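PDB 5JOZ: Non-reducing end alpha-L-arabinofuranosidase BoGH43B from Bacteroides ovatus, which removes terminal non-reducing alpha-L-arabinofuranosyl residues from the branches of xyloglucan, turning 'S' units into 'X' units during its breakdown. Local coordinates for residues V219-L223 against S224-C228; I440-E444 against T445-F449. One frame throughout, in Å; residues are numbered along the deposited sequence.

Two short turns of the chain, one in each half of the enzyme, illustrate how a polypeptide bends within a blade-to-blade loop and within a hairpin. Going from the N terminus, contact 1 (219-228) comes first, in the loop that leaves strand 215-216, at the edge of the fourth propeller sheet, and leads to strand 234-243, which opens the fifth. Contact 2 (440-449) follows much later, where strand 436-442 reverses into strand 446-453 in the concanavalin A-like domain. Contacts 1 and 2 lie in series, neither nested nor crossing; the centres of contacts 1 and 2 are about 33 Å apart and their nearest atoms about 15 Å apart. Contact 1 serves a connection between blades, contact 2 a hairpin.

Contact 1: residues V219-L223 against S224-C228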
ATOM      1  N   VAL A 219       4.607  30.722   4.879  1.00 27.87           N
ATOM      2  CA  VAL A 219       4.299  30.245   3.539  1.00 27.17           C
ATOM      3  C   VAL A 219       3.684  28.840   3.586  1.00 29.74           C
ATOM      4  O   VAL A 219       3.862  28.050   2.672  1.00 30.96           O
ATOM      5  CB  VAL A 219       5.524  30.340   2.599  1.00 27.58           C
ATOM      6  CG1 VAL A 219       5.992  31.792   2.501  1.00 25.66           C
ATOM      7  CG2 VAL A 219       6.669  29.419   3.028  1.00 27.10           C
ATOM      8  N   ASN A 220       2.925  28.548   4.643  1.00 32.52           N
ATOM      9  CA  ASN A 220       2.034  27.388   4.624  1.00 33.79           C
ATOM     10  C   ASN A 220       0.981  27.524   3.506  1.00 34.34           C
ATOM     11  O   ASN A 220       0.551  28.641   3.218  1.00 33.12           O
ATOM     12  CB  ASN A 220       1.358  27.182   5.977  1.00 28.37           C
ATOM     13  CG  ASN A 220       2.201  26.334   6.921  1.00 34.06           C
ATOM     14  OD1 ASN A 220       3.024  25.532   6.477  1.00 27.77           O
ATOM     15  ND2 ASN A 220       2.005  26.509   8.227  1.00 34.22           N
ATOM     16  N   PRO A 221       0.591  26.427   2.850  1.00 30.24           N
ATOM     17  CA  PRO A 221       1.087  25.080   3.083  1.00 29.15           C
ATOM     18  C   PRO A 221       2.385  24.753   2.338  1.00 29.73           C
ATOM     19  O   PRO A 221       2.766  25.443   1.383  1.00 26.75           O
ATOM     20  CB  PRO A 221      -0.046  24.220   2.527  1.00 31.56           C
ATOM     21  CG  PRO A 221      -0.576  25.014   1.391  1.00 30.62           C
ATOM     22  CD  PRO A 221      -0.333  26.464   1.702  1.00 32.43           C
ATOM     23  N   VAL A 222       3.031  23.671   2.765  1.00 26.05           N
ATOM     24  CA  VAL A 222       4.269  23.205   2.155  1.00 25.59           C
ATOM     25  C   VAL A 222       3.972  22.574   0.789  1.00 28.31           C
ATOM     26  O   VAL A 222       4.654  22.850  -0.208  1.00 28.15           O
ATOM     27  CB  VAL A 222       4.995  22.212   3.084  1.00 26.12           C
ATOM     28  CG1 VAL A 222       6.177  21.558   2.375  1.00 25.67           C
ATOM     29  CG2 VAL A 222       5.443  22.932   4.361  1.00 25.96           C
ATOM     30  N   LEU A 223       2.969  21.709   0.760  1.00 30.95           N
ATOM     31  CA  LEU A 223       2.494  21.134  -0.497  1.00 35.38           C
ATOM     32  C   LEU A 223       1.006  20.834  -0.392  1.00 32.46           C
ATOM     33  O   LEU A 223       0.530  20.414   0.658  1.00 27.53           O
ATOM     34  CB  LEU A 223       3.310  19.901  -0.928  1.00 30.97           C
ATOM     35  CG  LEU A 223       3.565  18.824   0.123  1.00 35.23           C
ATOM     36  CD1 LEU A 223       2.471  17.770   0.173  1.00 39.57           C
ATOM     37  CD2 LEU A 223       4.889  18.145  -0.171  1.00 40.62           C
ATOM     38  N   SER A 224       0.289  21.144  -1.472  1.00 33.91           N
ATOM     39  CA  SER A 224      -1.132  20.851  -1.616  1.00 39.81           C
ATOM     40  C   SER A 224      -1.598  21.142  -3.035  1.00 36.21           C
ATOM     41  O   SER A 224      -1.118  22.084  -3.651  1.00 34.14           O
ATOM     42  CB  SER A 224      -1.979  21.704  -0.680  1.00 40.20           C
ATOM     43  OG  SER A 224      -3.346  21.355  -0.837  1.00 36.82           O
ATOM     44  N   ASN A 225      -2.536  20.327  -3.527  1.00 41.87           N
ATOM     45  CA  ASN A 225      -3.259  20.575  -4.796  1.00 40.84           C
ATOM     46  C   ASN A 225      -4.710  21.057  -4.579  1.00 39.56           C
ATOM     47  O   ASN A 225      -5.512  21.091  -5.512  1.00 40.75           O
ATOM     48  CB  ASN A 225      -3.202  19.322  -5.683  1.00 33.50           C
ATOM     49  CG  ASN A 225      -1.819  19.076  -6.222  1.00 31.15           C
ATOM     50  OD1 ASN A 225      -0.839  19.505  -5.623  1.00 36.04           O
ATOM     51  ND2 ASN A 225      -1.724  18.391  -7.361  1.00 32.28           N
ATOM     52  N   MET A 226      -5.014  21.415  -3.332  1.00 43.82           N
ATOM     53  CA  MET A 226      -6.202  22.181  -2.923  1.00 56.18           C
ATOM     54  C   MET A 226      -6.650  23.309  -3.879  1.00 53.70           C
ATOM     55  O   MET A 226      -7.824  23.385  -4.230  1.00 55.84           O
ATOM     56  CB  MET A 226      -5.891  22.752  -1.533  1.00 65.85           C
ATOM     57  CG  MET A 226      -6.932  23.607  -0.846  1.00 82.60           C
ATOM     58  SD  MET A 226      -6.449  23.827   0.881  1.00 84.28           S
ATOM     59  CE  MET A 226      -4.806  24.536   0.734  1.00 78.43           C
ATOM     60  N   ASN A 227      -5.721  24.163  -4.301  1.00 56.79           N
ATOM     61  CA  ASN A 227      -6.045  25.349  -5.128  1.00 64.24           C
ATOM     62  C   ASN A 227      -6.081  25.128  -6.654  1.00 70.72           C
ATOM     63  O   ASN A 227      -6.355  26.077  -7.397  1.00 67.79           O
ATOM     64  CB  ASN A 227      -5.080  26.503  -4.802  1.00 66.17           C
ATOM     65  CG  ASN A 227      -5.374  27.158  -3.464  1.00 65.23           C
ATOM     66  OD1 ASN A 227      -6.025  26.577  -2.584  1.00 45.89           O
ATOM     67  ND2 ASN A 227      -4.891  28.384  -3.303  1.00 70.21           N
ATOM     68  N   CYS A 228      -5.795  23.909  -7.121  1.00 71.30           N
ATOM     69  CA  CYS A 228      -5.983  23.536  -8.532  1.00 70.34           C
ATOM     70  C   CYS A 228      -6.987  22.372  -8.611  1.00 69.22           C
ATOM     71  O   CYS A 228      -6.582  21.210  -8.558  1.00 66.18           O
ATOM     72  CB  CYS A 228      -4.645  23.170  -9.209  1.00 65.26           C
ATOM     73  SG  CYS A 228      -3.710  24.565  -9.900  1.00 81.45           S
TER
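P221, S224 and M226 meet in the connection between the fourth and fifth blades of the five-bladed beta-propeller of the family 43 catalytic domain, a worked example of an irregular segment held by local turns and by its neighbours. The apolar touches are few and come from one atom: CG, at the far corner of the P221 ring, faces CB of S224 at 4.1 Å and the methyl CE of M226 at 4.3 Å. M226 is stretched through its first two torsions and then bends at the thioether (chi3 56°), which carries CE back to the proline. The peptide bond before P221 is cis, kinking the chain ahead of this small cluster.

Backbone interactions complete the bend. A type I beta turn runs from N225 to C228, its bond from C228 N to N225 O measuring 3.3 Å. The backbone of V222 and L223 bonds to that of E202, tying the loop to strand 201-207 of the fourth blade. The L223 side chain enters the interior against V285, I236 and A239, about 12 Å from the side chain of D16, the inferred proton acceptor.

Side-chain polar bonds form the last group. K284 NZ, from strand 283-284, the outermost strand of the fifth blade, reaches both V219 O and P221 O. N225 is held through both ends of its amide, ND2 giving to F233 O and OD1 accepting from V291 N. S224 makes an ST turn: with its hydroxyl opposite the backbone nitrogen (chi1 -179°), it can face a peptide N-H two residues ahead while giving its own proton to H200 O. The bond from M226 N to S224 OG is 3.0 Å long, with 155° at the hydrogen.

Contact 2: residues I440-E444 against T445-F449; sequences ITATE and TTYTF
T443 OG1 is gripped from two directions at the bend of the chain. The hydroxyl OG1 of T446 lies 2.9 Å from T443 OG1 in a bond whose donor could be either one, and the T445 backbone N adds a weak bond to the same oxygen, with only 135° at the hydrogen. The two threonine side chains stand alongside each other and point the same way; T443 has its hydroxyl between its own backbone N and carbonyl carbon (chi1 68°), and T446 has the same setting, which turns the two oxygens to each other. Between the backbones of the same two residues, T443 N gives a nearly straight bond to T446 O, 2.8 Å long, so backbone and side chains clasp the same residue pair.

Further from the bend, T441 and T448 form the hydrogen-bonded pair: T441 N reaches T448 O at 2.9 Å, and T448 N returns to T441 O at 2.8 Å. Their side chains share one face of the sheet, where T441 OG1 rests 3.5 Å from T448 CB and bonds to E450.

The other face is apolar and buried. CG1 of I440 lies 3.8 Å from CD2 of F449, the two side chains running alongside in the same direction. CB of A442 approaches CD1 of Y447 obliquely at 3.9 Å, and the other branch of I440, CG2, reaches that same ring carbon. I440, Y447 and F449 also pack against V391 on the opposing sheet, while the Y447 hydroxyl bonds to Q365. T443 to T445 link the strands, E444 and T445 at the tip; the strand directions differ by 157°. This is a tight antiparallel beta hairpin, one face turned to the core between the sheets of a concanavalin A-like beta-sandwich.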
ATOM      1  N   ILE A 440      -8.550 -10.646 -17.222  1.00 33.21           N
ATOM      2  CA  ILE A 440      -9.174  -9.391 -16.813  1.00 30.13           C
ATOM      3  C   ILE A 440      -8.393  -8.275 -17.461  1.00 31.16           C
ATOM      4  O   ILE A 440      -7.183  -8.192 -17.286  1.00 31.62           O
ATOM      5  CB  ILE A 440      -9.126  -9.167 -15.292  1.00 34.79           C
ATOM      6  CG1 ILE A 440      -9.838 -10.308 -14.558  1.00 35.07           C
ATOM      7  CG2 ILE A 440      -9.741  -7.812 -14.930  1.00 34.98           C
ATOM      8  CD1 ILE A 440      -9.412 -10.444 -13.121  1.00 36.27           C
ATOM      9  N   THR A 441      -9.088  -7.431 -18.215  1.00 31.44           N
ATOM     10  CA  THR A 441      -8.482  -6.279 -18.852  1.00 35.05           C
ATOM     11  C   THR A 441      -9.134  -5.037 -18.258  1.00 30.00           C
ATOM     12  O   THR A 441     -10.301  -5.072 -17.843  1.00 26.34           O
ATOM     13  CB  THR A 441      -8.631  -6.311 -20.390  1.00 36.38           C
ATOM     14  OG1 THR A 441      -9.983  -6.037 -20.762  1.00 40.42           O
ATOM     15  CG2 THR A 441      -8.208  -7.659 -20.944  1.00 37.77           C
ATOM     16  N   ALA A 442      -8.376  -3.950 -18.214  1.00 25.75           N
ATOM     17  CA  ALA A 442      -8.812  -2.754 -17.506  1.00 27.10           C
ATOM     18  C   ALA A 442      -8.559  -1.486 -18.292  1.00 25.26           C
ATOM     19  O   ALA A 442      -7.561  -1.363 -18.999  1.00 27.96           O
ATOM     20  CB  ALA A 442      -8.118  -2.679 -16.159  1.00 31.78           C
ATOM     21  N   THR A 443      -9.513  -0.569 -18.187  1.00 27.67           N
ATOM     22  CA  THR A 443      -9.340   0.840 -18.556  1.00 30.38           C
ATOM     23  C   THR A 443      -9.664   1.645 -17.305  1.00 30.84           C
ATOM     24  O   THR A 443     -10.093   1.065 -16.300  1.00 23.81           O
ATOM     25  CB  THR A 443     -10.325   1.271 -19.662  1.00 28.30           C
ATOM     26  OG1 THR A 443     -11.659   1.263 -19.132  1.00 29.33           O
ATOM     27  CG2 THR A 443     -10.244   0.331 -20.863  1.00 27.60           C
ATOM     28  N   GLU A 444      -9.509   2.969 -17.387  1.00 30.91           N
ATOM     29  CA  GLU A 444      -9.854   3.885 -16.286  1.00 32.68           C
ATOM     30  C   GLU A 444     -11.259   3.664 -15.729  1.00 31.79           C
ATOM     31  O   GLU A 444     -11.465   3.724 -14.512  1.00 36.43           O
ATOM     32  CB  GLU A 444      -9.721   5.341 -16.733  1.00 41.22           C
ATOM     33  CG  GLU A 444      -8.289   5.835 -16.801  1.00 49.78           C
ATOM     34  CD  GLU A 444      -8.178   7.191 -17.467  1.00 61.55           C
ATOM     35  OE1 GLU A 444      -8.369   7.251 -18.699  1.00 75.44           O
ATOM     36  OE2 GLU A 444      -7.897   8.190 -16.763  1.00 62.13           O
ATOM     37  N   THR A 445     -12.208   3.384 -16.618  1.00 29.62           N
ATOM     38  CA  THR A 445     -13.619   3.244 -16.255  1.00 30.61           C
ATOM     39  C   THR A 445     -14.104   1.792 -16.120  1.00 30.31           C
ATOM     40  O   THR A 445     -15.009   1.525 -15.330  1.00 32.49           O
ATOM     41  CB  THR A 445     -14.515   3.938 -17.312  1.00 32.42           C
ATOM     42  OG1 THR A 445     -14.262   3.362 -18.598  1.00 31.36           O
ATOM     43  CG2 THR A 445     -14.223   5.446 -17.376  1.00 32.72           C
ATOM     44  N   THR A 446     -13.549   0.868 -16.901  1.00 33.32           N
ATOM     45  CA  THR A 446     -14.159  -0.466 -17.052  1.00 36.86           C
ATOM     46  C   THR A 446     -13.170  -1.617 -16.930  1.00 29.62           C
ATOM     47  O   THR A 446     -12.052  -1.560 -17.460  1.00 25.28           O
ATOM     48  CB  THR A 446     -14.903  -0.606 -18.404  1.00 39.19           C
ATOM     49  OG1 THR A 446     -13.983  -0.402 -19.481  1.00 49.89           O
ATOM     50  CG2 THR A 446     -16.031   0.425 -18.515  1.00 40.35           C
ATOM     51  N   TYR A 447     -13.603  -2.649 -16.209  1.00 24.45           N
ATOM     52  CA  TYR A 447     -12.958  -3.945 -16.227  1.00 24.29           C
ATOM     53  C   TYR A 447     -13.760  -4.794 -17.172  1.00 25.49           C
ATOM     54  O   TYR A 447     -14.995  -4.766 -17.107  1.00 23.53           O
ATOM     55  CB  TYR A 447     -13.030  -4.599 -14.856  1.00 25.73           C
ATOM     56  CG  TYR A 447     -12.242  -3.914 -13.783  1.00 22.96           C
ATOM     57  CD1 TYR A 447     -10.854  -4.003 -13.758  1.00 23.83           C
ATOM     58  CD2 TYR A 447     -12.877  -3.219 -12.761  1.00 23.71           C
ATOM     59  CE1 TYR A 447     -10.117  -3.406 -12.752  1.00 22.74           C
ATOM     60  CE2 TYR A 447     -12.144  -2.617 -11.747  1.00 25.51           C
ATOM     61  CZ  TYR A 447     -10.765  -2.709 -11.757  1.00 23.42           C
ATOM     62  OH  TYR A 447     -10.030  -2.102 -10.768  1.00 30.37           O
ATOM     63  N   THR A 448     -13.070  -5.531 -18.042  1.00 28.37           N
ATOM     64  CA  THR A 448     -13.697  -6.509 -18.925  1.00 30.97           C
ATOM     65  C   THR A 448     -13.115  -7.889 -18.609  1.00 32.55           C
ATOM     66  O   THR A 448     -11.907  -8.025 -18.437  1.00 32.16           O
ATOM     67  CB  THR A 448     -13.493  -6.139 -20.404  1.00 31.55           C
ATOM     68  OG1 THR A 448     -13.982  -4.813 -20.614  1.00 32.67           O
ATOM     69  CG2 THR A 448     -14.257  -7.099 -21.335  1.00 33.12           C
ATOM     70  N   PHE A 449     -14.000  -8.885 -18.520  1.00 33.36           N
ATOM     71  CA  PHE A 449     -13.676 -10.241 -18.064  1.00 33.07           C
ATOM     72  C   PHE A 449     -13.841 -11.249 -19.214  1.00 34.84           C
ATOM     73  O   PHE A 449     -14.913 -11.308 -19.830  1.00 35.02           O
ATOM     74  CB  PHE A 449     -14.608 -10.622 -16.913  1.00 32.96           C
ATOM     75  CG  PHE A 449     -14.526  -9.695 -15.743  1.00 36.07           C
ATOM     76  CD1 PHE A 449     -15.347  -8.570 -15.662  1.00 36.06           C
ATOM     77  CD2 PHE A 449     -13.611  -9.935 -14.713  1.00 40.30           C
ATOM     78  CE1 PHE A 449     -15.256  -7.704 -14.578  1.00 43.42           C
ATOM     79  CE2 PHE A 449     -13.522  -9.075 -13.623  1.00 36.95           C
ATOM     80  CZ  PHE A 449     -14.342  -7.958 -13.552  1.00 35.69           C
TER